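Local coordinates for tyrosine-protein kinase receptor torso (Bombyx mori, PDB 5AOQ), which probably acts as the receptor tyrosine kinase whose extracellular part, partly contained here, binds prothoracicotropic hormone and stimulates ERK signalling at the start of metamorphosis, at residues F74-S79 / Q83-M88; P17-L22 / H90-P95; Y35-W40 / I101-V106. All coordinates share one frame; numbering follows the deposited sequence.

Contact 1 (F74-S79 / Q83-M88)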
loop_
_atom_site.group_PDB
_atom_site.type_symbol
_atom_site.label_atom_id
_atom_site.label_comp_id
_atom_site.label_asym_id
_atom_site.label_seq_id
_atom_site.Cartn_x
_atom_site.Cartn_y
_atom_site.Cartn_z
ATOM N N PHE A 74 -0.782 -11.199 23.061
ATOM C CA PHE A 74 -1.357 -11.515 24.364
ATOM C C PHE A 74 -2.687 -12.259 24.261
ATOM O O PHE A 74 -3.316 -12.304 23.196
ATOM C CB PHE A 74 -1.557 -10.230 25.169
ATOM C CG PHE A 74 -2.391 -9.205 24.465
ATOM C CD1 PHE A 74 -3.768 -9.206 24.595
ATOM C CD2 PHE A 74 -1.800 -8.248 23.661
ATOM C CE1 PHE A 74 -4.539 -8.267 23.942
ATOM C CE2 PHE A 74 -2.565 -7.305 23.004
ATOM C CZ PHE A 74 -3.937 -7.316 23.144
ATOM N N GLU A 75 -3.106 -12.818 25.395
ATOM C CA GLU A 75 -4.360 -13.555 25.508
ATOM C C GLU A 75 -5.276 -12.908 26.540
ATOM O O GLU A 75 -4.812 -12.337 27.530
ATOM C CB GLU A 75 -4.096 -15.011 25.897
ATOM C CG GLU A 75 -5.349 -15.878 25.958
ATOM C CD GLU A 75 -5.082 -17.251 26.537
ATOM O OE1 GLU A 75 -3.909 -17.554 26.840
ATOM O OE2 GLU A 75 -6.049 -18.025 26.696
ATOM N N THR A 76 -6.578 -13.002 26.295
ATOM C CA THR A 76 -7.583 -12.485 27.213
ATOM C C THR A 76 -8.628 -13.547 27.514
ATOM O O THR A 76 -8.627 -14.619 26.911
ATOM C CB THR A 76 -8.288 -11.250 26.636
ATOM O OG1 THR A 76 -9.266 -11.658 25.670
ATOM C CG2 THR A 76 -7.286 -10.326 25.979
ATOM N N GLU A 77 -9.513 -13.246 28.455
ATOM C CA GLU A 77 -10.633 -14.124 28.747
ATOM C C GLU A 77 -11.759 -13.794 27.772
ATOM O O GLU A 77 -11.961 -12.626 27.436
ATOM C CB GLU A 77 -11.082 -13.961 30.197
ATOM C CG GLU A 77 -10.027 -14.409 31.198
ATOM C CD GLU A 77 -10.462 -14.232 32.640
ATOM O OE1 GLU A 77 -11.395 -13.441 32.894
ATOM O OE2 GLU A 77 -9.864 -14.884 33.522
ATOM N N PRO A 78 -12.494 -14.817 27.309
ATOM C CA PRO A 78 -13.533 -14.580 26.300
ATOM C C PRO A 78 -14.640 -13.667 26.816
ATOM O O PRO A 78 -15.302 -14.004 27.798
ATOM C CB PRO A 78 -14.067 -15.986 26.007
ATOM C CG PRO A 78 -13.768 -16.767 27.237
ATOM C CD PRO A 78 -12.474 -16.220 27.757
ATOM N N SER A 79 -14.829 -12.529 26.154
ATOM C CA SER A 79 -15.831 -11.553 26.569
ATOM C C SER A 79 -16.909 -11.369 25.511
ATOM O O SER A 79 -16.635 -11.399 24.311
ATOM C CB SER A 79 -15.169 -10.207 26.868
ATOM O OG SER A 79 -16.138 -9.233 27.207
ATOM N N GLN A 83 -13.235 -5.605 23.084
ATOM C CA GLN A 83 -12.181 -5.224 24.019
ATOM C C GLN A 83 -11.135 -4.331 23.361
ATOM O O GLN A 83 -10.639 -4.637 22.277
ATOM C CB GLN A 83 -11.511 -6.467 24.605
ATOM C CG GLN A 83 -12.463 -7.395 25.344
ATOM C CD GLN A 83 -11.745 -8.544 26.021
ATOM O OE1 GLN A 83 -12.091 -9.710 25.827
ATOM N NE2 GLN A 83 -10.742 -8.222 26.828
ATOM N N LEU A 84 -10.810 -3.230 24.034
ATOM C CA LEU A 84 -9.785 -2.298 23.574
ATOM C C LEU A 84 -8.538 -2.409 24.435
ATOM O O LEU A 84 -8.623 -2.495 25.661
ATOM C CB LEU A 84 -10.313 -0.861 23.594
ATOM C CG LEU A 84 -9.293 0.248 23.312
ATOM C CD1 LEU A 84 -8.686 0.111 21.924
ATOM C CD2 LEU A 84 -9.947 1.609 23.474
ATOM N N PHE A 85 -7.381 -2.411 23.776
ATOM C CA PHE A 85 -6.094 -2.513 24.454
ATOM C C PHE A 85 -5.135 -1.442 23.967
ATOM O O PHE A 85 -5.091 -1.141 22.773
ATOM C CB PHE A 85 -5.489 -3.896 24.232
ATOM C CG PHE A 85 -6.359 -5.006 24.717
ATOM C CD1 PHE A 85 -7.413 -5.459 23.944
ATOM C CD2 PHE A 85 -6.144 -5.583 25.953
ATOM C CE1 PHE A 85 -8.226 -6.471 24.389
ATOM C CE2 PHE A 85 -6.955 -6.597 26.401
ATOM C CZ PHE A 85 -8.000 -7.038 25.621
ATOM N N ILE A 86 -4.373 -0.869 24.896
ATOM C CA ILE A 86 -3.384 0.151 24.556
ATOM C C ILE A 86 -2.056 -0.066 25.277
ATOM O O ILE A 86 -2.014 -0.660 26.358
ATOM C CB ILE A 86 -3.901 1.564 24.898
ATOM C CG1 ILE A 86 -4.218 1.661 26.393
ATOM C CG2 ILE A 86 -5.130 1.894 24.060
ATOM C CD1 ILE A 86 -4.557 3.053 26.868
ATOM N N LEU A 87 -0.983 0.430 24.665
ATOM C CA LEU A 87 0.352 0.421 25.261
ATOM C C LEU A 87 0.735 1.823 25.720
ATOM O O LEU A 87 0.673 2.775 24.939
ATOM C CB LEU A 87 1.395 -0.099 24.266
ATOM C CG LEU A 87 1.297 -1.563 23.831
ATOM C CD1 LEU A 87 2.379 -1.874 22.809
ATOM C CD2 LEU A 87 1.403 -2.501 25.024
ATOM N N MET A 88 1.136 1.942 26.983
ATOM C CA MET A 88 1.406 3.243 27.588
ATOM C C MET A 88 2.867 3.451 27.959
ATOM O O MET A 88 3.487 2.606 28.603
ATOM C CB MET A 88 0.538 3.431 28.829
ATOM C CG MET A 88 -0.814 4.031 28.521
ATOM S SD MET A 88 -0.649 5.707 27.880
ATOM C CE MET A 88 -2.089 5.800 26.826
#

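Contact 2 (P17-L22 / H90-P95)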
loop_
_atom_site.group_PDB
_atom_site.type_symbol
_atom_site.label_atom_id
_atom_site.label_comp_id
_atom_site.label_asym_id
_atom_site.label_seq_id
_atom_site.Cartn_x
_atom_site.Cartn_y
_atom_site.Cartn_z
ATOM N N PRO A 17 0.287 5.402 33.426
ATOM C CA PRO A 17 -1.173 5.525 33.337
ATOM C C PRO A 17 -1.653 6.039 31.979
ATOM O O PRO A 17 -0.880 6.689 31.275
ATOM C CB PRO A 17 -1.513 6.537 34.440
ATOM C CG PRO A 17 -0.313 6.592 35.320
ATOM C CD PRO A 17 0.851 6.314 34.435
ATOM N N PRO A 18 -2.914 5.748 31.613
ATOM C CA PRO A 18 -3.475 6.208 30.338
ATOM C C PRO A 18 -3.480 7.727 30.198
ATOM O O PRO A 18 -3.636 8.435 31.190
ATOM C CB PRO A 18 -4.908 5.666 30.368
ATOM C CG PRO A 18 -4.871 4.531 31.310
ATOM C CD PRO A 18 -3.865 4.899 32.350
ATOM N N ALA A 19 -3.314 8.206 28.969
ATOM C CA ALA A 19 -3.311 9.635 28.679
ATOM C C ALA A 19 -4.515 9.980 27.803
ATOM O O ALA A 19 -4.488 9.742 26.597
ATOM C CB ALA A 19 -2.017 10.036 27.993
ATOM N N PRO A 20 -5.580 10.540 28.407
ATOM C CA PRO A 20 -6.789 10.854 27.638
ATOM C C PRO A 20 -6.550 11.916 26.573
ATOM O O PRO A 20 -7.185 11.879 25.517
ATOM C CB PRO A 20 -7.765 11.368 28.705
ATOM C CG PRO A 20 -7.228 10.871 30.003
ATOM C CD PRO A 20 -5.750 10.847 29.838
ATOM N N GLY A 21 -5.633 12.837 26.848
ATOM C CA GLY A 21 -5.331 13.914 25.924
ATOM C C GLY A 21 -4.796 13.400 24.602
ATOM O O GLY A 21 -4.865 14.091 23.584
ATOM N N LEU A 22 -4.263 12.181 24.627
ATOM C CA LEU A 22 -3.733 11.533 23.434
ATOM C C LEU A 22 -4.656 10.405 22.984
ATOM O O LEU A 22 -4.936 10.257 21.796
ATOM C CB LEU A 22 -2.333 10.998 23.708
ATOM C CG LEU A 22 -1.317 12.048 24.156
ATOM C CD1 LEU A 22 -0.065 11.371 24.659
ATOM C CD2 LEU A 22 -0.987 13.006 23.030
ATOM N N HIS A 90 5.981 6.594 29.204
ATOM C CA HIS A 90 6.143 7.774 30.052
ATOM C C HIS A 90 6.058 9.081 29.266
ATOM O O HIS A 90 5.271 9.968 29.602
ATOM C CB HIS A 90 7.481 7.719 30.788
ATOM C CG HIS A 90 7.833 8.991 31.495
ATOM N ND1 HIS A 90 8.520 10.017 30.883
ATOM C CD2 HIS A 90 7.590 9.405 32.761
ATOM C CE1 HIS A 90 8.686 11.007 31.742
ATOM N NE2 HIS A 90 8.131 10.660 32.889
ATOM N N ASP A 91 6.879 9.194 28.226
ATOM C CA ASP A 91 6.978 10.423 27.443
ATOM C C ASP A 91 5.632 10.810 26.841
ATOM O O ASP A 91 5.178 11.942 27.003
ATOM C CB ASP A 91 8.019 10.266 26.333
ATOM C CG ASP A 91 9.399 9.929 26.870
ATOM O OD1 ASP A 91 9.789 10.494 27.914
ATOM O OD2 ASP A 91 10.092 9.096 26.248
ATOM N N ASN A 92 5.005 9.867 26.141
ATOM C CA ASN A 92 3.691 10.088 25.542
ATOM C C ASN A 92 3.664 11.289 24.606
ATOM O O ASN A 92 3.063 12.316 24.922
ATOM C CB ASN A 92 2.634 10.275 26.634
ATOM C CG ASN A 92 2.426 9.030 27.466
ATOM O OD1 ASN A 92 2.429 7.914 26.948
ATOM N ND2 ASN A 92 2.230 9.217 28.768
ATOM N N PHE A 93 4.325 11.155 23.461
ATOM C CA PHE A 93 4.342 12.203 22.449
ATOM C C PHE A 93 3.743 11.673 21.157
ATOM O O PHE A 93 2.857 12.287 20.564
ATOM C CB PHE A 93 5.772 12.690 22.203
ATOM C CG PHE A 93 6.425 13.294 23.415
ATOM C CD1 PHE A 93 5.697 14.063 24.305
ATOM C CD2 PHE A 93 7.774 13.094 23.660
ATOM C CE1 PHE A 93 6.299 14.620 25.417
ATOM C CE2 PHE A 93 8.381 13.646 24.770
ATOM C CZ PHE A 93 7.643 14.410 25.650
ATOM N N ASP A 94 4.236 10.514 20.738
ATOM C CA ASP A 94 3.757 9.850 19.535
ATOM C C ASP A 94 2.363 9.261 19.734
ATOM O O ASP A 94 1.920 9.088 20.869
ATOM C CB ASP A 94 4.737 8.750 19.126
ATOM C CG ASP A 94 6.127 9.285 18.847
ATOM O OD1 ASP A 94 6.253 10.490 18.543
ATOM O OD2 ASP A 94 7.095 8.499 18.933
ATOM N N PRO A 95 1.664 8.963 18.626
ATOM C CA PRO A 95 0.366 8.285 18.711
ATOM C C PRO A 95 0.469 6.963 19.466
ATOM O O PRO A 95 1.479 6.266 19.377
ATOM C CB PRO A 95 -0.022 8.065 17.242
ATOM C CG PRO A 95 1.223 8.329 16.450
ATOM C CD PRO A 95 1.996 9.322 17.238
#

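Contact 3 (Y35-W40 / I101-V106)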
loop_
_atom_site.group_PDB
_atom_site.type_symbol
_atom_site.label_atom_id
_atom_site.label_comp_id
_atom_site.label_asym_id
_atom_site.label_seq_id
_atom_site.Cartn_x
_atom_site.Cartn_y
_atom_site.Cartn_z
ATOM N N TYR A 35 -18.381 0.878 13.720
ATOM C CA TYR A 35 -19.367 1.397 12.777
ATOM C C TYR A 35 -19.538 0.447 11.602
ATOM O O TYR A 35 -20.654 0.211 11.136
ATOM C CB TYR A 35 -18.961 2.782 12.271
ATOM C CG TYR A 35 -19.803 3.282 11.120
ATOM C CD1 TYR A 35 -21.170 3.468 11.268
ATOM C CD2 TYR A 35 -19.233 3.575 9.890
ATOM C CE1 TYR A 35 -21.947 3.923 10.221
ATOM C CE2 TYR A 35 -20.002 4.035 8.837
ATOM C CZ TYR A 35 -21.359 4.208 9.008
ATOM O OH TYR A 35 -22.131 4.665 7.965
ATOM N N TYR A 36 -18.422 -0.100 11.135
ATOM C CA TYR A 36 -18.428 -1.003 9.990
ATOM C C TYR A 36 -18.796 -2.425 10.407
ATOM O O TYR A 36 -19.250 -3.221 9.585
ATOM C CB TYR A 36 -17.061 -0.982 9.299
ATOM C CG TYR A 36 -16.755 0.326 8.597
ATOM C CD1 TYR A 36 -16.182 1.390 9.281
ATOM C CD2 TYR A 36 -17.038 0.495 7.250
ATOM C CE1 TYR A 36 -15.902 2.583 8.646
ATOM C CE2 TYR A 36 -16.761 1.684 6.610
ATOM C CZ TYR A 36 -16.193 2.725 7.310
ATOM O OH TYR A 36 -15.915 3.912 6.672
ATOM N N TYR A 37 -18.604 -2.736 11.685
ATOM C CA TYR A 37 -18.909 -4.064 12.213
ATOM C C TYR A 37 -20.376 -4.190 12.632
ATOM O O TYR A 37 -21.090 -5.074 12.158
ATOM C CB TYR A 37 -17.998 -4.381 13.402
ATOM C CG TYR A 37 -18.334 -5.676 14.108
ATOM C CD1 TYR A 37 -17.859 -6.892 13.635
ATOM C CD2 TYR A 37 -19.118 -5.682 15.252
ATOM C CE1 TYR A 37 -18.162 -8.077 14.280
ATOM C CE2 TYR A 37 -19.428 -6.860 15.903
ATOM C CZ TYR A 37 -18.947 -8.054 15.414
ATOM O OH TYR A 37 -19.252 -9.230 16.060
ATOM N N LEU A 38 -20.822 -3.300 13.516
ATOM C CA LEU A 38 -22.193 -3.340 14.025
ATOM C C LEU A 38 -23.195 -2.710 13.062
ATOM O O LEU A 38 -24.405 -2.823 13.261
ATOM C CB LEU A 38 -22.277 -2.635 15.382
ATOM C CG LEU A 38 -21.810 -3.448 16.589
ATOM C CD1 LEU A 38 -21.625 -2.551 17.802
ATOM C CD2 LEU A 38 -22.796 -4.568 16.897
ATOM N N ASN A 39 -22.688 -2.057 12.021
ATOM C CA ASN A 39 -23.537 -1.459 10.996
ATOM C C ASN A 39 -24.558 -0.491 11.592
ATOM O O ASN A 39 -25.755 -0.779 11.634
ATOM C CB ASN A 39 -24.255 -2.555 10.201
ATOM C CG ASN A 39 -25.010 -2.010 9.004
ATOM O OD1 ASN A 39 -24.683 -0.946 8.479
ATOM N ND2 ASN A 39 -26.028 -2.742 8.566
ATOM N N TRP A 40 -24.074 0.656 12.052
ATOM C CA TRP A 40 -24.943 1.693 12.591
ATOM C C TRP A 40 -25.587 2.482 11.459
ATOM O O TRP A 40 -25.147 2.407 10.312
ATOM C CB TRP A 40 -24.158 2.638 13.503
ATOM C CG TRP A 40 -23.652 2.002 14.763
ATOM C CD1 TRP A 40 -24.229 0.980 15.458
ATOM C CD2 TRP A 40 -22.457 2.347 15.477
ATOM N NE1 TRP A 40 -23.472 0.669 16.562
ATOM C CE2 TRP A 40 -22.378 1.494 16.595
ATOM C CE3 TRP A 40 -21.449 3.294 15.278
ATOM C CZ2 TRP A 40 -21.330 1.559 17.510
ATOM C CZ3 TRP A 40 -20.411 3.357 16.188
ATOM C CH2 TRP A 40 -20.359 2.496 17.289
ATOM N N ILE A 101 -9.772 -6.189 20.290
ATOM C CA ILE A 101 -10.149 -7.594 20.230
ATOM C C ILE A 101 -11.661 -7.738 20.068
ATOM O O ILE A 101 -12.444 -7.260 20.897
ATOM C CB ILE A 101 -9.674 -8.368 21.480
ATOM C CG1 ILE A 101 -8.146 -8.479 21.458
ATOM C CG2 ILE A 101 -10.327 -9.756 21.546
ATOM C CD1 ILE A 101 -7.544 -9.329 22.562
ATOM N N GLU A 102 -12.045 -8.388 18.974
ATOM C CA GLU A 102 -13.432 -8.724 18.686
ATOM C C GLU A 102 -13.977 -9.675 19.753
ATOM O O GLU A 102 -13.231 -10.511 20.264
ATOM C CB GLU A 102 -13.528 -9.361 17.295
ATOM C CG GLU A 102 -14.939 -9.636 16.798
ATOM C CD GLU A 102 -14.955 -10.309 15.438
ATOM O OE1 GLU A 102 -13.883 -10.400 14.804
ATOM O OE2 GLU A 102 -16.042 -10.748 15.003
ATOM N N PRO A 103 -15.273 -9.551 20.102
ATOM C CA PRO A 103 -15.854 -10.433 21.125
ATOM C C PRO A 103 -15.648 -11.921 20.844
ATOM O O PRO A 103 -15.425 -12.304 19.695
ATOM C CB PRO A 103 -17.349 -10.077 21.091
ATOM C CG PRO A 103 -17.550 -9.273 19.843
ATOM C CD PRO A 103 -16.259 -8.566 19.629
ATOM N N ASN A 104 -15.699 -12.728 21.902
ATOM C CA ASN A 104 -15.505 -14.180 21.836
ATOM C C ASN A 104 -14.065 -14.584 21.503
ATOM O O ASN A 104 -13.557 -15.561 22.052
ATOM C CB ASN A 104 -16.467 -14.812 20.825
ATOM C CG ASN A 104 -17.921 -14.535 21.156
ATOM O OD1 ASN A 104 -18.560 -15.303 21.877
ATOM N ND2 ASN A 104 -18.452 -13.437 20.631
ATOM N N ASN A 105 -13.410 -13.847 20.610
ATOM C CA ASN A 105 -11.992 -14.071 20.346
ATOM C C ASN A 105 -11.191 -13.674 21.581
ATOM O O ASN A 105 -11.633 -12.829 22.360
ATOM C CB ASN A 105 -11.533 -13.279 19.123
ATOM C CG ASN A 105 -10.296 -13.872 18.474
ATOM O OD1 ASN A 105 -9.444 -14.452 19.149
ATOM N ND2 ASN A 105 -10.194 -13.731 17.157
ATOM N N VAL A 106 -10.018 -14.278 21.758
ATOM C CA VAL A 106 -9.259 -14.123 22.998
ATOM C C VAL A 106 -7.804 -13.702 22.790
ATOM O O VAL A 106 -7.161 -13.222 23.723
ATOM C CB VAL A 106 -9.268 -15.435 23.808
ATOM C CG1 VAL A 106 -10.668 -15.728 24.332
ATOM C CG2 VAL A 106 -8.749 -16.593 22.966
#

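Contact 1 (F74-S79 / Q83-M88)
F74 lays the far end of its ring over one face of F85: CE1 sits 3.6 Å above the plane of the F85 ring, over its centre. The two rings are inclined at 46° with their centroids 4.8 Å apart, an oblique aromatic pair between the parallel and the perpendicular arrangements. F74 gets there by setting CG between its backbone N and carbonyl carbon (chi1 56°). T76 adds a methyl to the same cluster, with CG2 3.4 Å from F85 CZ and also in plane at the edge of the F74 ring, so one branch serves both phenyl groups. Nearer the turn, the aliphatic part of Q83 lies against S79, its CG 4.2 Å from S79 CB. I101 packs against both phenylalanines, and S122 and V62 also touch F85. With F85 cut back to an alanine, F74 and the T76 methyl would probably lose the ring they rest on, and the F74 ring would be freer to turn. Strand 71-75 belongs to the three-stranded sheet and strand 83-88 to the four-stranded one, so this is packing between two antiparallel sheets, as in the core of a beta sandwich, here the unusual first FN3 domain.

Contact 2 (P17-L22 / H90-P95)
L22 reaches across to N92 with one methyl, and this is the main apolar touch of the contact. Its CD1 lies 3.5 Å from N92 CB, and the same methyl also rests near the N92 backbone carbonyl; the two side chains pass at a slant. L22 has CG anti to the carbonyl carbon and beside the backbone N (chi1 -58°), on the side from which CD1 can meet N92. A19 joins more loosely, its CB 4.4 Å from N92 ND2. N92 is poorly ordered, so its amide end should be read with caution.

No hydrogen bond crosses between the segments, but each has its own. A19 stands at the N-cap position of the short helix 20-23, and L22 N bonds to A19 O at 3.1 Å. In the loop, H90 ND1 donates to D91 OD1 at 3.3 Å, nearly straight at 166°; the oxygen lies in the imidazole plane but is approached from 49° above its own carboxylate plane. D91 OD2 lies close to E89 OE2, two like charges side by side.

Beyond the pair, D94 hydrogen-bonds Y35 of the second subunit, and L22 packs on L43 of that subunit. P95 touches R67 of the hormone chain.

Chemically, 17-22 and 90-95 are thus joined by van der Waals fit alone, beside polar and apolar contacts that reach the other subunit.

Contact 3 (Y35-W40 / I101-V106)
Y37 meets the carboxylate of E102 at its outer ring atoms. CE1 comes within 3.5 Å of E102 OE2, and the same oxygen is 3.7 Å from Y37 OH; the approach to the ring is oblique, with ring and carboxylate planes 72° apart and the two side chains crossing at about a right angle. Y37 has CG anti to its backbone N (chi1 174°), which carries the phenol out from the helix, while E102 is stretched full length to bring its acid group up to the ring.

Apolar packing is slight. Y37 OH lies 4.1 Å from P103 CG, the phenol and the pyrrolidine passing alongside in opposite directions. W82 meets the tyrosine ring in an edge-to-face pair from outside the two segments. The neighbouring Y36, poorly ordered, meets Y83 of the hormone chain edge-to-face and packs on P95 of the second subunit.

No hydrogen bond joins the segments. Within the loop, N105 folds its side chain back to the backbone: OD1 takes a weak bond from V106 N (2.7 Å, bent to 129°) and a hydrogen bond from F107 N.

Chemically, then, this is a light surface touch: an acid beside the phenol with no hydrogen bond between them, where any attraction probably comes from the ring's polarised C-H groups rather than from a directed bond.

From the N terminus, 17-22 opens contact 2 and 35-40 opens contact 3 before either is closed. Contact 1 then forms and closes over a three-residue turn, inside both longer loops; 90-95 next completes contact 2, and 101-106 completes contact 3, so those two cross. Contact 1 ties sheet to sheet, whereas the others bring the N-terminal helices 20-23 and 27-38 onto loops at either end of strand 98-101. Contacts 1 and 3 meet directly: T76 N probably bonds V106 O, and I101 N probably bonds Q83 O. M88 touches P17 and A19, linking contact 1 to contact 2. Contacts 2 and 3 remain about 16 Å apart at their nearest atoms, yet both reach the second subunit.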